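Local coordinates for protein DNA polymerase III subunit beta (PDB 4TSZ) that forms the ring-shaped sliding clamp that tethers DNA polymerases and other proteins to DNA and gives them processivity, at residues 55-60 / 231-236; 141-146 / 177-182; 257-262 / 309-314. All coordinates share one frame; numbering follows the deposited sequence.

Contact 1: residues 55-60 / 231-236; sequences VGRVVL and EFTFTS
The carbonyl oxygen of Val55 is gripped from the facing strand by two groups of neighbouring residues: the backbone N of Thr233 donates to it at 2.9 Å, and Phe232 CA lies 3.1 Å from the same Val55 O in a CA-H...O contact. Val55 N returns the bond to Thr233 O, also at 2.9 Å, so Val55 and Thr233 make an antiparallel hydrogen-bonded pair. Gly56 and Phe232 follow as a non-hydrogen-bonded pair, their CA atoms 4.7 Å apart. Beyond them the strands part: Arg57 N reaches Glu231 O in a weak bond of 3.3 Å, and Glu231 lies just ahead of the strand's start. This seam joins edge strands of two successive clamp domains, the N-terminal and the central one, so that their sheets run on as one antiparallel sheet. On the face carrying Val55 and Thr233, the Arg57 side chain bends at its third torsion (chi3 -88°) and swings its guanidinium over to the second strand. NH2 comes 2.7 Å from Thr233 OG1, which lies at the guanidinium edge near its plane, but the N-H...O angle of 128° makes this bond weak. NH1 has a firmer partner in the carbonyl of Gly230, just before the strand, so the two terminal nitrogens of one guanidinium contact Gly230 and Thr233. Thr233 OG1 sits beside its own backbone N (chi1 -60°), on the side from which the arginine arrives. On the face carrying Phe232, its CB passes close to Val55 O, then the ring leads away from the seam to pack against Leu54 and against Leu208 of helix 199-208.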
ATOM      1  N   VAL E  55     -24.830  -7.824   7.768  1.00 46.60           N
ATOM      2  CA  VAL E  55     -25.173  -8.943   8.648  1.00 46.89           C
ATOM      3  C   VAL E  55     -24.583 -10.243   8.085  1.00 52.27           C
ATOM      4  O   VAL E  55     -24.798 -10.563   6.924  1.00 51.24           O
ATOM      5  CB  VAL E  55     -26.712  -9.067   8.897  1.00 51.10           C
ATOM      6  CG1 VAL E  55     -27.043 -10.252   9.816  1.00 51.53           C
ATOM      7  CG2 VAL E  55     -27.300  -7.768   9.453  1.00 50.15           C
ATOM      8  N   GLY E  56     -23.852 -10.964   8.925  1.00 50.38           N
ATOM      9  CA  GLY E  56     -23.284 -12.273   8.615  1.00 50.54           C
ATOM     10  C   GLY E  56     -23.933 -13.325   9.493  1.00 56.24           C
ATOM     11  O   GLY E  56     -24.251 -13.053  10.652  1.00 56.14           O
ATOM     12  N   ARG E  57     -24.168 -14.522   8.944  1.00 55.49           N
ATOM     13  CA  ARG E  57     -24.822 -15.602   9.688  1.00 56.59           C
ATOM     14  C   ARG E  57     -24.024 -16.897   9.663  1.00 61.12           C
ATOM     15  O   ARG E  57     -23.442 -17.242   8.631  1.00 61.90           O
ATOM     16  CB  ARG E  57     -26.258 -15.837   9.179  1.00 57.33           C
ATOM     17  CG  ARG E  57     -27.280 -14.874   9.773  1.00 66.30           C
ATOM     18  CD  ARG E  57     -28.574 -14.834   8.971  1.00 75.36           C
ATOM     19  NE  ARG E  57     -28.521 -13.835   7.893  1.00 86.93           N
ATOM     20  CZ  ARG E  57     -28.241 -14.096   6.612  1.00108.21           C
ATOM     21  NH1 ARG E  57     -28.021 -15.342   6.213  1.00 98.68           N
ATOM     22  NH2 ARG E  57     -28.202 -13.113   5.721  1.00 98.20           N
ATOM     23  N   VAL E  58     -23.982 -17.600  10.819  1.00 56.74           N
ATOM     24  CA  VAL E  58     -23.292 -18.885  11.003  1.00 56.51           C
ATOM     25  C   VAL E  58     -24.197 -19.851  11.757  1.00 59.82           C
ATOM     26  O   VAL E  58     -24.810 -19.471  12.764  1.00 59.35           O
ATOM     27  CB  VAL E  58     -21.917 -18.804  11.739  1.00 59.97           C
ATOM     28  CG1 VAL E  58     -20.981 -19.910  11.266  1.00 60.83           C
ATOM     29  CG2 VAL E  58     -21.250 -17.441  11.602  1.00 58.07           C
ATOM     30  N   VAL E  59     -24.241 -21.119  11.298  1.00 55.16           N
ATOM     31  CA  VAL E  59     -24.983 -22.186  11.968  1.00 55.04           C
ATOM     32  C   VAL E  59     -24.034 -22.743  13.039  1.00 58.65           C
ATOM     33  O   VAL E  59     -22.890 -23.074  12.729  1.00 58.89           O
ATOM     34  CB  VAL E  59     -25.481 -23.291  10.986  1.00 59.35           C
ATOM     35  CG1 VAL E  59     -26.198 -24.412  11.732  1.00 60.09           C
ATOM     36  CG2 VAL E  59     -26.387 -22.705   9.908  1.00 58.97           C
ATOM     37  N   LEU E  60     -24.495 -22.805  14.295  1.00 54.91           N
ATOM     38  CA  LEU E  60     -23.705 -23.316  15.420  1.00 54.22           C
ATOM     39  C   LEU E  60     -23.953 -24.818  15.604  1.00 61.00           C
ATOM     40  O   LEU E  60     -25.106 -25.243  15.695  1.00 61.08           O
ATOM     41  CB  LEU E  60     -24.010 -22.527  16.710  1.00 52.86           C
ATOM     42  CG  LEU E  60     -23.748 -21.014  16.649  1.00 54.67           C
ATOM     43  CD1 LEU E  60     -24.448 -20.294  17.775  1.00 53.90           C
ATOM     44  CD2 LEU E  60     -22.242 -20.702  16.646  1.00 54.99           C
ATOM     45  N   GLU E 231     -25.194 -15.894   2.952  1.00 74.44           N
ATOM     46  CA  GLU E 231     -24.085 -15.766   3.898  1.00 72.95           C
ATOM     47  C   GLU E 231     -24.084 -14.350   4.509  1.00 72.35           C
ATOM     48  O   GLU E 231     -23.665 -14.179   5.658  1.00 71.54           O
ATOM     49  CB  GLU E 231     -22.727 -16.125   3.256  1.00 74.46           C
ATOM     50  CG  GLU E 231     -22.406 -15.399   1.955  1.00 87.45           C
ATOM     51  CD  GLU E 231     -21.147 -15.859   1.243  1.00108.72           C
ATOM     52  OE1 GLU E 231     -20.373 -14.986   0.789  1.00112.20           O
ATOM     53  OE2 GLU E 231     -20.950 -17.088   1.110  1.00 99.79           O
ATOM     54  N   PHE E 232     -24.595 -13.351   3.739  1.00 65.10           N
ATOM     55  CA  PHE E 232     -24.703 -11.961   4.172  1.00 61.68           C
ATOM     56  C   PHE E 232     -25.970 -11.224   3.720  1.00 61.79           C
ATOM     57  O   PHE E 232     -26.554 -11.541   2.685  1.00 61.87           O
ATOM     58  CB  PHE E 232     -23.428 -11.141   3.837  1.00 61.88           C
ATOM     59  CG  PHE E 232     -23.274 -10.621   2.411  1.00 63.37           C
ATOM     60  CD1 PHE E 232     -23.967  -9.492   1.984  1.00 65.50           C
ATOM     61  CD2 PHE E 232     -22.380 -11.219   1.522  1.00 66.13           C
ATOM     62  CE1 PHE E 232     -23.820  -9.007   0.676  1.00 66.47           C
ATOM     63  CE2 PHE E 232     -22.233 -10.735   0.204  1.00 68.56           C
ATOM     64  CZ  PHE E 232     -22.957  -9.635  -0.209  1.00 66.24           C
ATOM     65  N   THR E 233     -26.357 -10.208   4.505  1.00 54.72           N
ATOM     66  CA  THR E 233     -27.438  -9.277   4.207  1.00 53.61           C
ATOM     67  C   THR E 233     -26.828  -7.880   4.275  1.00 53.59           C
ATOM     68  O   THR E 233     -26.297  -7.469   5.317  1.00 51.30           O
ATOM     69  CB  THR E 233     -28.666  -9.438   5.125  1.00 60.00           C
ATOM     70  OG1 THR E 233     -29.184 -10.757   4.991  1.00 64.58           O
ATOM     71  CG2 THR E 233     -29.768  -8.433   4.801  1.00 54.94           C
ATOM     72  N   PHE E 234     -26.873  -7.177   3.148  1.00 48.10           N
ATOM     73  CA  PHE E 234     -26.369  -5.821   3.030  1.00 46.54           C
ATOM     74  C   PHE E 234     -27.562  -4.889   2.950  1.00 49.18           C
ATOM     75  O   PHE E 234     -28.453  -5.108   2.135  1.00 49.53           O
ATOM     76  CB  PHE E 234     -25.462  -5.683   1.783  1.00 48.19           C
ATOM     77  CG  PHE E 234     -25.155  -4.268   1.339  1.00 48.59           C
ATOM     78  CD1 PHE E 234     -26.025  -3.577   0.497  1.00 51.57           C
ATOM     79  CD2 PHE E 234     -23.979  -3.644   1.721  1.00 50.02           C
ATOM     80  CE1 PHE E 234     -25.745  -2.273   0.089  1.00 52.02           C
ATOM     81  CE2 PHE E 234     -23.689  -2.343   1.299  1.00 52.41           C
ATOM     82  CZ  PHE E 234     -24.576  -1.666   0.485  1.00 50.80           C
ATOM     83  N   THR E 235     -27.575  -3.850   3.786  1.00 44.45           N
ATOM     84  CA  THR E 235     -28.622  -2.834   3.752  1.00 44.98           C
ATOM     85  C   THR E 235     -27.978  -1.463   3.705  1.00 46.98           C
ATOM     86  O   THR E 235     -27.064  -1.181   4.474  1.00 45.93           O
ATOM     87  CB  THR E 235     -29.634  -2.968   4.912  1.00 51.39           C
ATOM     88  OG1 THR E 235     -30.014  -4.334   5.071  1.00 54.59           O
ATOM     89  CG2 THR E 235     -30.882  -2.136   4.686  1.00 49.01           C
ATOM     90  N   SER E 236     -28.440  -0.621   2.785  1.00 43.74           N
ATOM     91  CA  SER E 236     -27.957   0.745   2.663  1.00 42.58           C
ATOM     92  C   SER E 236     -29.128   1.692   2.588  1.00 46.42           C
ATOM     93  O   SER E 236     -30.123   1.403   1.931  1.00 44.16           O
ATOM     94  CB  SER E 236     -27.076   0.905   1.423  1.00 44.90           C
ATOM     95  OG  SER E 236     -26.658   2.248   1.238  1.00 48.50           O
TER

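Contact 2: residues 141-146 / 177-182; sequences DRTSFA and RLAMCS
After helix 133-141 of the central clamp domain the chain runs through a short 3-10 segment, 144-146, and settles on the strand 177-184. Ala146 N bonds to Thr143 O within this turn. Ala179, on the strand, is the meeting point: its CB lies 3.6 Å from Ala146 CB and is touched by Thr143 CB and, at 3.9 Å, by Phe145 CZ. Thr143 sends its methyl down to the strand, CG2 standing 3.6 Å from Cys181 N. Its hydroxyl is held between backbone N and carbonyl carbon (chi1 67°), which turns OG1 back to the helix, where it bonds to Leu139 O. Phe145 and Arg177 meet with ring and guanidinium planes 61° apart. NH1 of Arg177 comes in at the ring edge, 3.6 Å from Phe145 CD1, so this is no cation-pi stack. NH2 of Arg177 is close to Phe145 O as well, but at an angle too poor for a hydrogen bond, while Ala146 CA lies over one face of the guanidinium. The group is fixed by salt bridges instead, NE to Asp174 and NH1 to Asp328. The strand's alternate residues, Leu178 and Met180, point away from the turn, and Leu178 packs on an apolar side chain of the bound peptide. Strand 177-184 itself lies between strands 167-173 and 359-363; Tyr361 of the latter touches Ala179 and bonds through its hydroxyl to Arg142 O, while Thr143 also packs on Met159 of strand 158-164.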
ATOM      1  N   ASP E 141     -19.003  -1.749 -11.316  1.00 40.53           N
ATOM      2  CA  ASP E 141     -17.610  -1.599 -11.740  1.00 40.82           C
ATOM      3  C   ASP E 141     -17.434  -0.887 -13.088  1.00 44.41           C
ATOM      4  O   ASP E 141     -16.429  -0.211 -13.270  1.00 42.55           O
ATOM      5  CB  ASP E 141     -16.863  -2.944 -11.720  1.00 43.39           C
ATOM      6  CG  ASP E 141     -16.614  -3.533 -10.336  1.00 50.77           C
ATOM      7  OD1 ASP E 141     -16.725  -2.784  -9.332  1.00 48.20           O
ATOM      8  OD2 ASP E 141     -16.290  -4.738 -10.256  1.00 56.62           O
ATOM      9  N   ARG E 142     -18.411  -0.999 -14.007  1.00 42.16           N
ATOM     10  CA  ARG E 142     -18.314  -0.310 -15.297  1.00 43.08           C
ATOM     11  C   ARG E 142     -18.630   1.182 -15.184  1.00 45.12           C
ATOM     12  O   ARG E 142     -18.367   1.923 -16.125  1.00 45.17           O
ATOM     13  CB  ARG E 142     -19.219  -0.960 -16.383  1.00 44.76           C
ATOM     14  CG  ARG E 142     -18.801  -2.350 -16.870  1.00 59.98           C
ATOM     15  CD  ARG E 142     -17.553  -2.346 -17.716  1.00 75.97           C
ATOM     16  NE  ARG E 142     -17.099  -3.703 -18.020  1.00 87.57           N
ATOM     17  CZ  ARG E 142     -17.363  -4.353 -19.149  1.00103.83           C
ATOM     18  NH1 ARG E 142     -18.092  -3.779 -20.099  1.00 94.52           N
ATOM     19  NH2 ARG E 142     -16.901  -5.580 -19.337  1.00 93.25           N
ATOM     20  N   THR E 143     -19.213   1.629 -14.056  1.00 41.54           N
ATOM     21  CA  THR E 143     -19.637   3.023 -13.915  1.00 40.48           C
ATOM     22  C   THR E 143     -19.158   3.799 -12.702  1.00 41.14           C
ATOM     23  O   THR E 143     -19.220   5.028 -12.750  1.00 39.37           O
ATOM     24  CB  THR E 143     -21.183   3.110 -13.975  1.00 43.06           C
ATOM     25  OG1 THR E 143     -21.721   2.472 -12.815  1.00 38.73           O
ATOM     26  CG2 THR E 143     -21.774   2.501 -15.253  1.00 38.30           C
ATOM     27  N   SER E 144     -18.738   3.112 -11.613  1.00 38.25           N
ATOM     28  CA  SER E 144     -18.395   3.728 -10.320  1.00 37.12           C
ATOM     29  C   SER E 144     -17.400   4.874 -10.310  1.00 38.16           C
ATOM     30  O   SER E 144     -17.559   5.785  -9.502  1.00 34.66           O
ATOM     31  CB  SER E 144     -18.072   2.691  -9.249  1.00 40.38           C
ATOM     32  OG  SER E 144     -16.828   2.053  -9.490  1.00 43.79           O
ATOM     33  N   PHE E 145     -16.423   4.871 -11.240  1.00 34.68           N
ATOM     34  CA  PHE E 145     -15.409   5.930 -11.349  1.00 32.16           C
ATOM     35  C   PHE E 145     -16.035   7.306 -11.659  1.00 36.65           C
ATOM     36  O   PHE E 145     -15.412   8.317 -11.351  1.00 36.76           O
ATOM     37  CB  PHE E 145     -14.392   5.563 -12.443  1.00 32.97           C
ATOM     38  CG  PHE E 145     -14.951   5.643 -13.855  1.00 34.74           C
ATOM     39  CD1 PHE E 145     -14.943   6.846 -14.559  1.00 36.82           C
ATOM     40  CD2 PHE E 145     -15.514   4.527 -14.464  1.00 37.36           C
ATOM     41  CE1 PHE E 145     -15.494   6.935 -15.833  1.00 38.23           C
ATOM     42  CE2 PHE E 145     -16.058   4.614 -15.751  1.00 40.32           C
ATOM     43  CZ  PHE E 145     -16.014   5.810 -16.438  1.00 38.51           C
ATOM     44  N   ALA E 146     -17.234   7.343 -12.315  1.00 34.16           N
ATOM     45  CA  ALA E 146     -17.882   8.598 -12.719  1.00 34.83           C
ATOM     46  C   ALA E 146     -18.692   9.290 -11.642  1.00 37.05           C
ATOM     47  O   ALA E 146     -19.075  10.442 -11.840  1.00 35.15           O
ATOM     48  CB  ALA E 146     -18.721   8.408 -13.979  1.00 36.02           C
ATOM     49  N   ARG E 177     -18.519  14.374 -16.552  1.00 38.10           N
ATOM     50  CA  ARG E 177     -18.551  13.114 -17.270  1.00 38.03           C
ATOM     51  C   ARG E 177     -19.626  12.216 -16.689  1.00 42.35           C
ATOM     52  O   ARG E 177     -20.049  12.400 -15.547  1.00 40.93           O
ATOM     53  CB  ARG E 177     -17.175  12.416 -17.240  1.00 37.06           C
ATOM     54  CG  ARG E 177     -16.875  11.675 -15.922  1.00 42.56           C
ATOM     55  CD  ARG E 177     -15.816  12.424 -15.227  1.00 49.38           C
ATOM     56  NE  ARG E 177     -15.388  11.869 -13.941  1.00 52.26           N
ATOM     57  CZ  ARG E 177     -14.439  10.954 -13.788  1.00 54.05           C
ATOM     58  NH1 ARG E 177     -13.929  10.332 -14.845  1.00 33.94           N
ATOM     59  NH2 ARG E 177     -14.032  10.611 -12.574  1.00 35.30           N
ATOM     60  N   LEU E 178     -20.053  11.235 -17.484  1.00 40.72           N
ATOM     61  CA  LEU E 178     -21.087  10.293 -17.093  1.00 40.36           C
ATOM     62  C   LEU E 178     -20.713   8.897 -17.561  1.00 43.04           C
ATOM     63  O   LEU E 178     -20.116   8.745 -18.621  1.00 43.17           O
ATOM     64  CB  LEU E 178     -22.442  10.748 -17.695  1.00 41.40           C
ATOM     65  CG  LEU E 178     -23.694   9.874 -17.449  1.00 45.68           C
ATOM     66  CD1 LEU E 178     -24.924  10.725 -17.380  1.00 46.59           C
ATOM     67  CD2 LEU E 178     -23.857   8.793 -18.529  1.00 49.33           C
ATOM     68  N   ALA E 179     -21.086   7.883 -16.765  1.00 39.39           N
ATOM     69  CA  ALA E 179     -20.932   6.474 -17.100  1.00 39.67           C
ATOM     70  C   ALA E 179     -22.290   5.783 -16.897  1.00 47.25           C
ATOM     71  O   ALA E 179     -22.985   6.046 -15.913  1.00 46.17           O
ATOM     72  CB  ALA E 179     -19.874   5.822 -16.240  1.00 38.57           C
ATOM     73  N   MET E 180     -22.674   4.934 -17.839  1.00 45.36           N
ATOM     74  CA  MET E 180     -23.912   4.167 -17.756  1.00 46.58           C
ATOM     75  C   MET E 180     -23.749   2.759 -18.314  1.00 50.96           C
ATOM     76  O   MET E 180     -23.006   2.551 -19.272  1.00 51.10           O
ATOM     77  CB  MET E 180     -25.116   4.914 -18.349  1.00 50.08           C
ATOM     78  CG  MET E 180     -25.110   4.992 -19.854  1.00 55.19           C
ATOM     79  SD  MET E 180     -26.423   5.984 -20.587  1.00 61.35           S
ATOM     80  CE  MET E 180     -27.804   5.105 -20.083  1.00 58.66           C
ATOM     81  N   CYS E 181     -24.398   1.789 -17.677  1.00 48.29           N
ATOM     82  CA  CYS E 181     -24.359   0.396 -18.118  1.00 49.05           C
ATOM     83  C   CYS E 181     -25.750  -0.205 -17.974  1.00 55.33           C
ATOM     84  O   CYS E 181     -26.386  -0.003 -16.942  1.00 53.77           O
ATOM     85  CB  CYS E 181     -23.312  -0.403 -17.347  1.00 47.65           C
ATOM     86  SG  CYS E 181     -22.985  -2.042 -18.048  1.00 52.09           S
ATOM     87  N   SER E 182     -26.241  -0.890 -19.021  1.00 55.10           N
ATOM     88  CA  SER E 182     -27.572  -1.508 -19.033  1.00 57.32           C
ATOM     89  C   SER E 182     -27.461  -3.000 -19.299  1.00 67.38           C
ATOM     90  O   SER E 182     -26.662  -3.420 -20.139  1.00 67.97           O
ATOM     91  CB  SER E 182     -28.454  -0.864 -20.102  1.00 59.76           C
ATOM     92  OG  SER E 182     -28.517   0.546 -19.975  1.00 62.51           O
TER

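Contact 3: residues 257-262 / 309-314; sequences LVVGDR and QVEYNG
Glu311 lies beside Val259, their side chains pointing the same way, where a loop of the C-terminal clamp domain closes on strand 256-261 through a single antiparallel beta bridge. From the start of the side chain, Glu311 CB rests 3.4 Å from Val259 O and 3.8 Å from Val259 CB. CG lies beside the backbone N (chi1 -80°) and still skirts Val259 O, after which the extended chain carries the carboxylate along the valine. OE1 ends 3.9 Å from Val259 CB, a van der Waals contact, while OE2 has a weak hydrogen bond to Gln337 on the adjacent strand. Two backbone bonds make the bridge: Val259 N donates to Glu311 O at 3.0 Å, in the carbonyl plane and on a lone pair, and Glu311 N returns a short, straight bond of 2.6 Å to Val259 O. Val258 CA adds a CA-H...O contact to the same Glu311 O.

Val258 turns the other way, into the layer between strand 256-261 and the domain's second sheet, where it crosses Val310 with CG1 3.8 Å from Val310 CB. Its other methyl, CG2, meets Tyr312 CD1. Leu287 of strand 282-288 packs against Val258, Val310 and Tyr312 alike, so the loop joins the edges of two sheets: strand 303-309 leads into it, and strand 256-261 is the outermost strand of the other. The tyrosine hydroxyl bonds to Gly315 O, just past the loop segment. Leu257 O approaches the Tyr312 ring at its edge, in plane, 3.3 Å from CD1; nearby, a water donates to Asn313 O and accepts a weak bond from Leu257 N.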
ATOM      1  N   LEU E 257     -17.318   9.317 -36.284  1.00 61.13           N
ATOM      2  CA  LEU E 257     -17.081   8.000 -35.697  1.00 60.48           C
ATOM      3  C   LEU E 257     -15.615   7.605 -35.803  1.00 61.71           C
ATOM      4  O   LEU E 257     -15.059   7.495 -36.895  1.00 61.01           O
ATOM      5  CB  LEU E 257     -18.027   6.905 -36.246  1.00 62.35           C
ATOM      6  CG  LEU E 257     -17.746   5.427 -35.826  1.00 67.15           C
ATOM      7  CD1 LEU E 257     -17.837   5.208 -34.295  1.00 65.43           C
ATOM      8  CD2 LEU E 257     -18.684   4.478 -36.534  1.00 71.33           C
ATOM      9  N   VAL E 258     -14.996   7.415 -34.640  1.00 57.14           N
ATOM     10  CA  VAL E 258     -13.593   7.048 -34.516  1.00 55.85           C
ATOM     11  C   VAL E 258     -13.525   5.659 -33.900  1.00 57.81           C
ATOM     12  O   VAL E 258     -14.153   5.399 -32.874  1.00 58.53           O
ATOM     13  CB  VAL E 258     -12.793   8.096 -33.687  1.00 58.47           C
ATOM     14  CG1 VAL E 258     -11.300   7.771 -33.654  1.00 58.10           C
ATOM     15  CG2 VAL E 258     -13.010   9.506 -34.223  1.00 58.66           C
ATOM     16  N   VAL E 259     -12.794   4.764 -34.552  1.00 52.17           N
ATOM     17  CA  VAL E 259     -12.538   3.417 -34.057  1.00 50.38           C
ATOM     18  C   VAL E 259     -11.025   3.345 -33.861  1.00 51.48           C
ATOM     19  O   VAL E 259     -10.261   3.555 -34.809  1.00 49.96           O
ATOM     20  CB  VAL E 259     -13.079   2.272 -34.951  1.00 54.77           C
ATOM     21  CG1 VAL E 259     -12.769   0.909 -34.331  1.00 54.04           C
ATOM     22  CG2 VAL E 259     -14.582   2.419 -35.199  1.00 55.28           C
ATOM     23  N   GLY E 260     -10.620   3.114 -32.623  1.00 46.77           N
ATOM     24  CA  GLY E 260      -9.213   3.023 -32.269  1.00 46.49           C
ATOM     25  C   GLY E 260      -8.921   1.831 -31.391  1.00 49.00           C
ATOM     26  O   GLY E 260      -9.838   1.184 -30.872  1.00 46.62           O
ATOM     27  N   ASP E 261      -7.631   1.530 -31.242  1.00 45.89           N
ATOM     28  CA  ASP E 261      -7.165   0.451 -30.387  1.00 43.95           C
ATOM     29  C   ASP E 261      -7.145   0.990 -28.958  1.00 45.78           C
ATOM     30  O   ASP E 261      -6.497   2.008 -28.695  1.00 44.82           O
ATOM     31  CB  ASP E 261      -5.764  -0.025 -30.826  1.00 45.02           C
ATOM     32  CG  ASP E 261      -5.281  -1.233 -30.044  1.00 48.82           C
ATOM     33  OD1 ASP E 261      -5.640  -2.356 -30.416  1.00 48.23           O
ATOM     34  OD2 ASP E 261      -4.583  -1.045 -29.034  1.00 52.41           O
ATOM     35  N   ARG E 262      -7.873   0.320 -28.041  1.00 41.11           N
ATOM     36  CA  ARG E 262      -7.970   0.716 -26.631  1.00 37.61           C
ATOM     37  C   ARG E 262      -6.585   0.846 -25.971  1.00 40.57           C
ATOM     38  O   ARG E 262      -6.314   1.867 -25.344  1.00 38.74           O
ATOM     39  CB  ARG E 262      -8.857  -0.262 -25.848  1.00 34.68           C
ATOM     40  CG  ARG E 262      -9.256   0.256 -24.466  1.00 37.89           C
ATOM     41  CD  ARG E 262      -9.439  -0.874 -23.475  1.00 41.63           C
ATOM     42  NE  ARG E 262      -8.167  -1.506 -23.102  1.00 43.00           N
ATOM     43  CZ  ARG E 262      -7.384  -1.093 -22.110  1.00 50.08           C
ATOM     44  NH1 ARG E 262      -7.720  -0.033 -21.387  1.00 33.29           N
ATOM     45  NH2 ARG E 262      -6.256  -1.735 -21.836  1.00 37.24           N
ATOM     46  N   GLN E 309      -2.701   6.098 -34.924  1.00 49.35           N
ATOM     47  CA  GLN E 309      -3.481   5.709 -36.097  1.00 50.58           C
ATOM     48  C   GLN E 309      -4.853   5.248 -35.620  1.00 53.09           C
ATOM     49  O   GLN E 309      -4.949   4.473 -34.669  1.00 51.82           O
ATOM     50  CB  GLN E 309      -2.776   4.611 -36.906  1.00 53.11           C
ATOM     51  CG  GLN E 309      -1.727   5.143 -37.867  1.00 73.79           C
ATOM     52  CD  GLN E 309      -1.136   4.034 -38.692  1.00101.61           C
ATOM     53  OE1 GLN E 309      -0.097   3.461 -38.351  1.00 99.60           O
ATOM     54  NE2 GLN E 309      -1.793   3.695 -39.792  1.00 95.61           N
ATOM     55  N   VAL E 310      -5.913   5.785 -36.227  1.00 50.09           N
ATOM     56  CA  VAL E 310      -7.303   5.460 -35.883  1.00 49.87           C
ATOM     57  C   VAL E 310      -8.104   5.199 -37.168  1.00 57.69           C
ATOM     58  O   VAL E 310      -7.676   5.622 -38.235  1.00 58.20           O
ATOM     59  CB  VAL E 310      -7.982   6.568 -35.016  1.00 51.61           C
ATOM     60  CG1 VAL E 310      -7.363   6.667 -33.617  1.00 49.53           C
ATOM     61  CG2 VAL E 310      -7.986   7.931 -35.716  1.00 51.80           C
ATOM     62  N   GLU E 311      -9.266   4.526 -37.063  1.00 56.05           N
ATOM     63  CA  GLU E 311     -10.165   4.318 -38.195  1.00 57.47           C
ATOM     64  C   GLU E 311     -11.093   5.523 -38.172  1.00 61.69           C
ATOM     65  O   GLU E 311     -11.983   5.614 -37.310  1.00 60.12           O
ATOM     66  CB  GLU E 311     -10.975   3.018 -38.057  1.00 59.51           C
ATOM     67  CG  GLU E 311     -10.224   1.751 -38.435  1.00 72.69           C
ATOM     68  CD  GLU E 311     -10.963   0.454 -38.148  1.00 94.28           C
ATOM     69  OE1 GLU E 311     -12.207   0.420 -38.303  1.00 79.13           O
ATOM     70  OE2 GLU E 311     -10.292  -0.535 -37.778  1.00 94.98           O
ATOM     71  N   TYR E 312     -10.798   6.508 -39.036  1.00 58.94           N
ATOM     72  CA  TYR E 312     -11.580   7.738 -39.158  1.00 59.32           C
ATOM     73  C   TYR E 312     -11.491   8.344 -40.552  1.00 66.34           C
ATOM     74  O   TYR E 312     -10.397   8.517 -41.095  1.00 66.30           O
ATOM     75  CB  TYR E 312     -11.218   8.785 -38.078  1.00 58.50           C
ATOM     76  CG  TYR E 312     -12.014  10.066 -38.219  1.00 60.13           C
ATOM     77  CD1 TYR E 312     -13.379  10.095 -37.940  1.00 61.64           C
ATOM     78  CD2 TYR E 312     -11.422  11.228 -38.715  1.00 61.30           C
ATOM     79  CE1 TYR E 312     -14.132  11.251 -38.135  1.00 61.76           C
ATOM     80  CE2 TYR E 312     -12.164  12.395 -38.900  1.00 62.49           C
ATOM     81  CZ  TYR E 312     -13.518  12.401 -38.606  1.00 67.18           C
ATOM     82  OH  TYR E 312     -14.257  13.542 -38.787  1.00 67.01           O
ATOM     83  N   ASN E 313     -12.659   8.675 -41.112  1.00 64.87           N
ATOM     84  CA  ASN E 313     -12.821   9.332 -42.403  1.00 66.89           C
ATOM     85  C   ASN E 313     -13.865  10.433 -42.203  1.00 70.90           C
ATOM     86  O   ASN E 313     -15.016  10.149 -41.844  1.00 71.38           O
ATOM     87  CB  ASN E 313     -13.235   8.337 -43.503  1.00 71.76           C
ATOM     88  N   GLY E 314     -13.429  11.680 -42.351  1.00 66.20           N
ATOM     89  CA  GLY E 314     -14.287  12.844 -42.182  1.00 65.86           C
ATOM     90  C   GLY E 314     -13.514  14.130 -42.008  1.00 70.08           C
ATOM     91  O   GLY E 314     -12.299  14.169 -42.231  1.00 69.69           O
TER
HETATM   92  O   HOH W   1     -17.133   9.847 -39.599  1.00 56.56           O

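Contacts 1 and 3 both pair backbones in antiparallel fashion, yet contact 1 joins two domains into one sheet whereas contact 3 bridges a loop to a sheet edge within one domain. They lie on opposite sides of the chain's centre, their own centres 49 Å apart, and both are only partly buried, each with a charged side chain (Arg57, Glu311) touching the facing segment. Contact 2, about 10 Å from the chain's centre, is the buried one: methyl groups and a ring replace backbone pairing, and its arginine relies on aspartates beyond the segments. Contacts 2 and 3 reach the same sheet, through inner strand 177-184 and outermost strand 256-261 respectively.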